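Local coordinates for extracellular solute-binding protein (Bordetella parapertussis, PDB 3PU5), which probably binds a small solute, perhaps a polyamine, outside the cytoplasmic membrane and delivers it to a transport system, at residues R216-E221 with V228-P233; Q144-N149 with V199-S204; D61-A64 with D69-R72. One frame throughout, in Å; residues are numbered along the deposited sequence.

Contact 1: residues R216-E221 with V228-P233; sequences RTFIAE and VKWVDP
The backbones come closest at Thr217 and Trp230 and at Glu221 and Val228, where helix 216-221 runs over strand 229-231, the two axes 7.6 Å apart at closest and roughly antiparallel (149°). With CG2 anti to the backbone N, Thr217 presents this methyl to Lys229 O at 3.7 Å, while OG1, hydrogen-bonded to Trp213 O, lies beside Trp230 CD1. A small branched residue suits this close passage. One turn on, the short Ala220 lets its CB meet Val228 CG2 at 3.7 Å. Phe218 starts out away from the strand, but its ring swings back: its edge is directed at the Trp230 face in an offset edge-to-face pair, centroids 5.7 Å apart and planes at 84°. Glu221 CB lies 3.3 Å from Val228 O. Its extended chain (CG anti to the backbone N, chi1 174°) carries OE1 out to a water (2.8 Å) that accepts from Trp230 N (3.0 Å); OE1 also joins Arg293 in a salt bridge. Lys229 NZ stays 4.6 Å from Glu221 OE2, too far for a salt bridge, though a mild attraction is likely. With no direct hydrogen bond between the segments, adhesion rests on apolar and aromatic packing, and one water carries the polar link.

Contact 2: residues Q144-N149 with V199-S204; sequences QVFFNN and VVLLTS
Phe146, on strand 145-148, meets Leu201 and Leu202 of helix 199-204, and these three side chains make the whole contact; the nearest CA atoms, those of Phe146 and Leu201, are 8.1 Å apart. The interaction across the gap is purely apolar. With chi1 at 55°, Phe146 CG is tucked between the backbone N and the carbonyl carbon, a less roomy choice that carries the ring toward the helix. Leu201 comes from the opposite direction and slides alongside: its CD1 lies 3.6 Å from Phe146 CG and also touches CB, while Leu201 CB reaches Phe146 CD2 at 4.0 Å. Leu202 crosses the phenylalanine at about a right angle and takes the far end of the ring. Its CD2 sits at the edge, near the ring plane, 3.6 Å from Phe146 CE2, and its CG is 3.8 Å from Phe146 CZ. A flat ring suits this place because two consecutive leucines can share it, one near its root and the other at its outer rim.

The polar interactions lie within the helix or lead elsewhere. Val199 O accepts from Thr203 N at 2.8 Å and from Thr203 OG1 at 2.9 Å; the hydroxyl approaches from above the carbonyl plane, 37° out of it, so this threonine ties its polar end back to its own helix. Leu202 O receives Arg118 NH2. On the strand side, the backbone of Phe146 bonds to Ile209 and those of Val145 and Phe147 to strand 188-192. The arrangement is a helix-on-sheet packing of alpha/beta type, in which leucines of helix 197-204 cover a face of the parallel pair 145-148 and 188-192 by way of Phe146.

Contact 3: residues D61-A64 with D69-R72; sequences DVAA and DMYR
Met70, a selenomethionine in this crystal, reaches from helix 69-72 to Ala63 on strand 62-64, with Met70 CA and Ala63 CA 8.0 Å apart. Its CB leaves the helix on the side facing the strand, and CG, anti to the backbone N (chi1 -172°), carries the chain outward; the contacts are made further along. Two successive bends, at chi2 (68°) and chi3 (65°), turn the chain so that the selenium and the methyl both arrive at Ala63. The SE atom lies 4.0 Å from Ala63 CB. The terminal CE goes deepest, 3.8 Å from that same Ala63 CB, 3.5 Å from Ala63 O and 4.0 Å from Ala64 N, so it rests on the backbone of the strand as well as on its side chain. A long, flexible apolar residue can span the distance between helix and strand, and the small alanine leaves its tip room to touch the main chain. Leu79 also packs on Met70.

No hydrogen bond joins the segments. Beside the contact, Arg72 NH1 gives a 2.9 Å bond to Asp69 OD1 as part of a salt bridge, on the same helix. The strand, meanwhile, has its own partners: Val62 bonds through its backbone to Tyr9 and Thr11, and Ala63 to Ala245 of an antiparallel neighbour. A strand running into a short loop and then a helix packed against it is a beta-alpha unit, here consistent with a lobe of the type II periplasmic-binding-protein fold.

How the contacts relate
From the N terminus, contact 3 comes first and closes the very short link between strand 62-65 and helix 67-75. Contact 2 then spans the 49 residues between 144-149 and 199-204, joining strand 145-148 to helix 197-204, and contact 1 closes the six residues between 216-221 and 228-233, joining helix 214-223 to strand 229-231. The three follow in series, none enclosing or crossing another. Contacts 1 and 2 have centres 12 Å apart and touch: Val228 packs on Leu202 and Thr203, and Ala220 on Val199, merging them into one packed region. Contact 3 lies across the chain's centre, about 30 Å from contact 1 between centres, yet both reach the same antiparallel sheet.

Contact 1: residues R216-E221 with V228-P233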
# COMPACT_ATOMS: atom_id res chain seq x y z
N ARG A 216 0.61 7.91 -7.95
CA ARG A 216 1.69 8.15 -8.89
C ARG A 216 1.15 8.52 -10.27
O ARG A 216 1.65 9.45 -10.91
CB ARG A 216 2.60 6.93 -8.97
CG ARG A 216 3.45 6.78 -7.73
CD ARG A 216 4.35 5.58 -7.81
NE ARG A 216 5.66 5.91 -7.27
CZ ARG A 216 6.14 5.48 -6.11
NH1 ARG A 216 5.41 4.69 -5.34
NH2 ARG A 216 7.35 5.85 -5.73
N THR A 217 0.12 7.81 -10.71
CA THR A 217 -0.45 8.05 -12.03
C THR A 217 -1.20 9.39 -12.05
O THR A 217 -1.14 10.11 -13.05
CB THR A 217 -1.37 6.89 -12.48
OG1 THR A 217 -0.68 5.64 -12.35
CG2 THR A 217 -1.79 7.07 -13.92
N PHE A 218 -1.87 9.73 -10.94
CA PHE A 218 -2.60 11.00 -10.85
C PHE A 218 -1.64 12.17 -11.02
O PHE A 218 -1.91 13.12 -11.74
CB PHE A 218 -3.36 11.15 -9.52
CG PHE A 218 -4.44 10.11 -9.28
CD1 PHE A 218 -5.04 9.44 -10.33
CD2 PHE A 218 -4.87 9.84 -7.99
CE1 PHE A 218 -6.03 8.50 -10.09
CE2 PHE A 218 -5.85 8.90 -7.74
CZ PHE A 218 -6.44 8.23 -8.79
N ILE A 219 -0.50 12.09 -10.33
CA ILE A 219 0.53 13.12 -10.43
C ILE A 219 0.99 13.30 -11.87
O ILE A 219 1.06 14.42 -12.37
CB ILE A 219 1.72 12.79 -9.50
CG1 ILE A 219 1.25 12.79 -8.04
CG2 ILE A 219 2.86 13.79 -9.72
CD1 ILE A 219 2.27 12.26 -7.05
N ALA A 220 1.27 12.18 -12.55
CA ALA A 220 1.66 12.22 -13.95
C ALA A 220 0.54 12.75 -14.84
O ALA A 220 0.78 13.55 -15.74
CB ALA A 220 2.10 10.82 -14.43
N GLU A 221 -0.69 12.31 -14.57
CA GLU A 221 -1.84 12.80 -15.31
C GLU A 221 -1.95 14.32 -15.22
O GLU A 221 -2.27 14.99 -16.20
CB GLU A 221 -3.12 12.16 -14.78
CG GLU A 221 -4.41 12.71 -15.40
CD GLU A 221 -5.67 12.17 -14.72
OE1 GLU A 221 -5.56 11.53 -13.65
OE2 GLU A 221 -6.77 12.38 -15.27
N VAL A 228 -1.62 10.42 -19.48
CA VAL A 228 -1.81 9.10 -18.88
C VAL A 228 -3.02 9.14 -17.95
O VAL A 228 -3.35 10.20 -17.42
CB VAL A 228 -0.57 8.64 -18.08
CG1 VAL A 228 0.62 8.51 -19.00
CG2 VAL A 228 -0.29 9.61 -16.94
N LYS A 229 -3.68 8.00 -17.79
CA LYS A 229 -4.83 7.92 -16.91
C LYS A 229 -4.79 6.61 -16.14
O LYS A 229 -4.07 5.68 -16.52
CB LYS A 229 -6.13 8.05 -17.70
CG LYS A 229 -6.46 9.48 -18.10
CD LYS A 229 -7.94 9.63 -18.40
CE LYS A 229 -8.32 11.09 -18.64
NZ LYS A 229 -7.56 11.70 -19.76
N TRP A 230 -5.57 6.56 -15.06
CA TRP A 230 -5.59 5.41 -14.17
C TRP A 230 -7.00 4.85 -14.12
O TRP A 230 -7.97 5.60 -14.07
CB TRP A 230 -5.17 5.82 -12.76
CG TRP A 230 -5.00 4.69 -11.79
CD1 TRP A 230 -3.92 3.86 -11.68
CD2 TRP A 230 -5.92 4.28 -10.76
NE1 TRP A 230 -4.11 2.96 -10.66
CE2 TRP A 230 -5.33 3.20 -10.08
CE3 TRP A 230 -7.19 4.73 -10.36
CZ2 TRP A 230 -5.97 2.55 -9.01
CZ3 TRP A 230 -7.82 4.08 -9.30
CH2 TRP A 230 -7.21 3.00 -8.64
N VAL A 231 -7.10 3.52 -14.14
CA VAL A 231 -8.38 2.84 -14.06
C VAL A 231 -8.59 2.24 -12.68
O VAL A 231 -7.74 1.51 -12.18
CB VAL A 231 -8.52 1.71 -15.11
CG1 VAL A 231 -9.87 1.03 -14.97
CG2 VAL A 231 -8.35 2.27 -16.52
N ASP A 232 -9.73 2.56 -12.09
CA ASP A 232 -10.21 1.90 -10.89
C ASP A 232 -10.97 0.66 -11.38
O ASP A 232 -12.10 0.77 -11.84
CB ASP A 232 -11.15 2.86 -10.15
CG ASP A 232 -11.54 2.36 -8.78
OD1 ASP A 232 -11.10 1.26 -8.39
OD2 ASP A 232 -12.29 3.09 -8.09
N PRO A 233 -10.33 -0.52 -11.32
CA PRO A 233 -10.93 -1.71 -11.96
C PRO A 233 -12.23 -2.12 -11.28
O PRO A 233 -12.35 -2.00 -10.06
CB PRO A 233 -9.86 -2.80 -11.75
CG PRO A 233 -8.58 -2.04 -11.40
CD PRO A 233 -9.06 -0.84 -10.65
O HOH W 1 -6.72 9.02 -13.82

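Contact 2: residues Q144-N149 with V199-S204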
# COMPACT_ATOMS: atom_id res chain seq x y z
N GLN A 144 2.78 -4.07 -26.17
CA GLN A 144 3.04 -2.82 -25.48
C GLN A 144 2.52 -2.82 -24.05
O GLN A 144 2.27 -1.78 -23.45
CB GLN A 144 2.44 -1.67 -26.29
CG GLN A 144 3.07 -1.60 -27.69
CD GLN A 144 2.27 -0.75 -28.66
OE1 GLN A 144 1.81 0.34 -28.32
NE2 GLN A 144 2.13 -1.23 -29.89
N VAL A 145 2.39 -4.03 -23.51
CA VAL A 145 1.95 -4.21 -22.14
C VAL A 145 3.16 -4.40 -21.22
O VAL A 145 4.14 -5.04 -21.62
CB VAL A 145 0.99 -5.41 -22.06
CG1 VAL A 145 0.47 -5.58 -20.64
CG2 VAL A 145 -0.18 -5.22 -23.05
N PHE A 146 3.12 -3.79 -20.04
CA PHE A 146 4.15 -4.01 -19.02
C PHE A 146 3.49 -4.64 -17.79
O PHE A 146 2.28 -4.59 -17.66
CB PHE A 146 4.93 -2.73 -18.68
CG PHE A 146 4.05 -1.56 -18.27
CD1 PHE A 146 3.58 -1.45 -16.96
CD2 PHE A 146 3.70 -0.57 -19.19
CE1 PHE A 146 2.76 -0.38 -16.58
CE2 PHE A 146 2.88 0.50 -18.81
CZ PHE A 146 2.42 0.60 -17.51
N PHE A 147 4.28 -5.25 -16.91
CA PHE A 147 3.73 -5.93 -15.74
C PHE A 147 4.75 -5.97 -14.60
O PHE A 147 5.94 -5.99 -14.84
CB PHE A 147 3.30 -7.36 -16.10
CG PHE A 147 2.45 -8.03 -15.05
CD1 PHE A 147 3.04 -8.75 -14.02
CD2 PHE A 147 1.06 -7.92 -15.09
CE1 PHE A 147 2.26 -9.35 -13.04
CE2 PHE A 147 0.27 -8.52 -14.10
CZ PHE A 147 0.87 -9.24 -13.08
N ASN A 148 4.27 -5.99 -13.35
CA ASN A 148 5.14 -6.02 -12.18
C ASN A 148 6.08 -7.23 -12.17
O ASN A 148 5.62 -8.37 -12.29
CB ASN A 148 4.32 -6.09 -10.88
CG ASN A 148 3.14 -5.12 -10.85
OD1 ASN A 148 2.96 -4.39 -9.86
ND2 ASN A 148 2.32 -5.15 -11.89
N ASN A 149 7.38 -7.01 -12.02
CA ASN A 149 8.29 -8.13 -11.82
C ASN A 149 8.09 -8.74 -10.44
O ASN A 149 8.21 -8.03 -9.44
CB ASN A 149 9.75 -7.71 -11.98
CG ASN A 149 10.70 -8.90 -11.91
OD1 ASN A 149 11.71 -8.87 -11.22
ND2 ASN A 149 10.36 -9.96 -12.63
N VAL A 199 4.79 4.95 -14.83
CA VAL A 199 4.67 6.31 -15.34
C VAL A 199 5.70 6.58 -16.45
O VAL A 199 5.34 7.08 -17.53
CB VAL A 199 4.75 7.34 -14.20
CG1 VAL A 199 5.17 8.71 -14.71
CG2 VAL A 199 3.40 7.42 -13.49
N VAL A 200 6.95 6.21 -16.21
CA VAL A 200 8.01 6.39 -17.20
C VAL A 200 7.73 5.62 -18.50
O VAL A 200 7.84 6.16 -19.60
CB VAL A 200 9.37 5.95 -16.65
CG1 VAL A 200 10.41 5.86 -17.77
CG2 VAL A 200 9.84 6.91 -15.56
N LEU A 201 7.36 4.35 -18.36
CA LEU A 201 7.06 3.53 -19.54
C LEU A 201 5.91 4.15 -20.35
O LEU A 201 5.98 4.22 -21.58
CB LEU A 201 6.71 2.09 -19.13
CG LEU A 201 7.86 1.26 -18.55
CD1 LEU A 201 7.34 -0.03 -17.89
CD2 LEU A 201 8.90 0.95 -19.61
N LEU A 202 4.87 4.60 -19.65
CA LEU A 202 3.72 5.22 -20.31
C LEU A 202 4.08 6.56 -20.95
O LEU A 202 3.75 6.79 -22.11
CB LEU A 202 2.55 5.41 -19.34
CG LEU A 202 1.88 4.10 -18.90
CD1 LEU A 202 0.88 4.36 -17.79
CD2 LEU A 202 1.23 3.38 -20.08
N THR A 203 4.76 7.43 -20.20
CA THR A 203 5.07 8.78 -20.68
C THR A 203 6.16 8.83 -21.75
O THR A 203 6.22 9.77 -22.54
CB THR A 203 5.44 9.75 -19.53
OG1 THR A 203 6.61 9.27 -18.87
CG2 THR A 203 4.31 9.87 -18.54
N SER A 204 7.02 7.81 -21.78
CA SER A 204 8.06 7.72 -22.78
C SER A 204 7.47 7.27 -24.10
O SER A 204 8.09 7.43 -25.16
CB SER A 204 9.14 6.72 -22.34
OG SER A 204 8.67 5.38 -22.38

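Contact 3: residues D61-A64 with D69-R72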
# COMPACT_ATOMS: atom_id res chain seq x y z
N ASP A 61 8.44 3.86 20.59
CA ASP A 61 7.11 3.77 21.19
C ASP A 61 6.03 3.39 20.17
O ASP A 61 5.02 2.77 20.51
CB ASP A 61 6.76 5.11 21.83
CG ASP A 61 7.82 5.56 22.81
OD1 ASP A 61 8.56 6.52 22.50
OD2 ASP A 61 7.94 4.91 23.87
N VAL A 62 6.23 3.80 18.92
CA VAL A 62 5.27 3.51 17.85
C VAL A 62 5.99 2.84 16.69
O VAL A 62 6.96 3.38 16.16
CB VAL A 62 4.53 4.77 17.37
CG1 VAL A 62 3.64 4.44 16.15
CG2 VAL A 62 3.69 5.35 18.50
N ALA A 63 5.52 1.65 16.34
CA ALA A 63 6.07 0.92 15.21
C ALA A 63 5.26 1.31 13.99
O ALA A 63 4.06 1.09 13.95
CB ALA A 63 5.98 -0.57 15.45
N ALA A 64 5.93 1.90 13.01
CA ALA A 64 5.24 2.34 11.81
C ALA A 64 6.09 2.00 10.60
O ALA A 64 7.05 2.72 10.29
CB ALA A 64 4.96 3.84 11.88
N ASP A 69 7.51 -7.01 7.55
CA ASP A 69 8.31 -6.96 8.76
C ASP A 69 7.45 -6.74 9.99
O ASP A 69 7.75 -7.28 11.06
CB ASP A 69 9.40 -5.91 8.62
CG ASP A 69 10.44 -6.32 7.62
OD1 ASP A 69 11.20 -7.27 7.92
OD2 ASP A 69 10.47 -5.73 6.52
N MSE A 70 6.37 -5.97 9.85
CA MSE A 70 5.43 -5.80 10.96
C MSE A 70 4.84 -7.15 11.36
O MSE A 70 4.59 -7.39 12.54
CB MSE A 70 4.31 -4.82 10.62
CG MSE A 70 3.43 -4.48 11.84
SE MSE A 70 4.43 -3.42 13.17
CE MSE A 70 4.72 -1.81 12.08
N TYR A 71 4.61 -8.01 10.38
CA TYR A 71 4.07 -9.33 10.68
C TYR A 71 5.05 -10.10 11.57
O TYR A 71 4.65 -10.96 12.33
CB TYR A 71 3.75 -10.11 9.41
CG TYR A 71 2.66 -11.15 9.61
CD1 TYR A 71 2.97 -12.50 9.75
CD2 TYR A 71 1.33 -10.77 9.68
CE1 TYR A 71 1.98 -13.45 9.94
CE2 TYR A 71 0.33 -11.71 9.87
CZ TYR A 71 0.66 -13.05 10.00
OH TYR A 71 -0.34 -13.99 10.20
N ARG A 72 6.34 -9.77 11.48
CA ARG A 72 7.33 -10.40 12.36
C ARG A 72 7.05 -10.06 13.82
O ARG A 72 7.12 -10.93 14.70
CB ARG A 72 8.75 -9.94 11.99
CG ARG A 72 9.21 -10.36 10.61
CD ARG A 72 10.45 -9.57 10.18
NE ARG A 72 11.63 -9.91 10.97
CZ ARG A 72 12.80 -9.30 10.86
NH1 ARG A 72 12.96 -8.32 9.98
NH2 ARG A 72 13.83 -9.67 11.62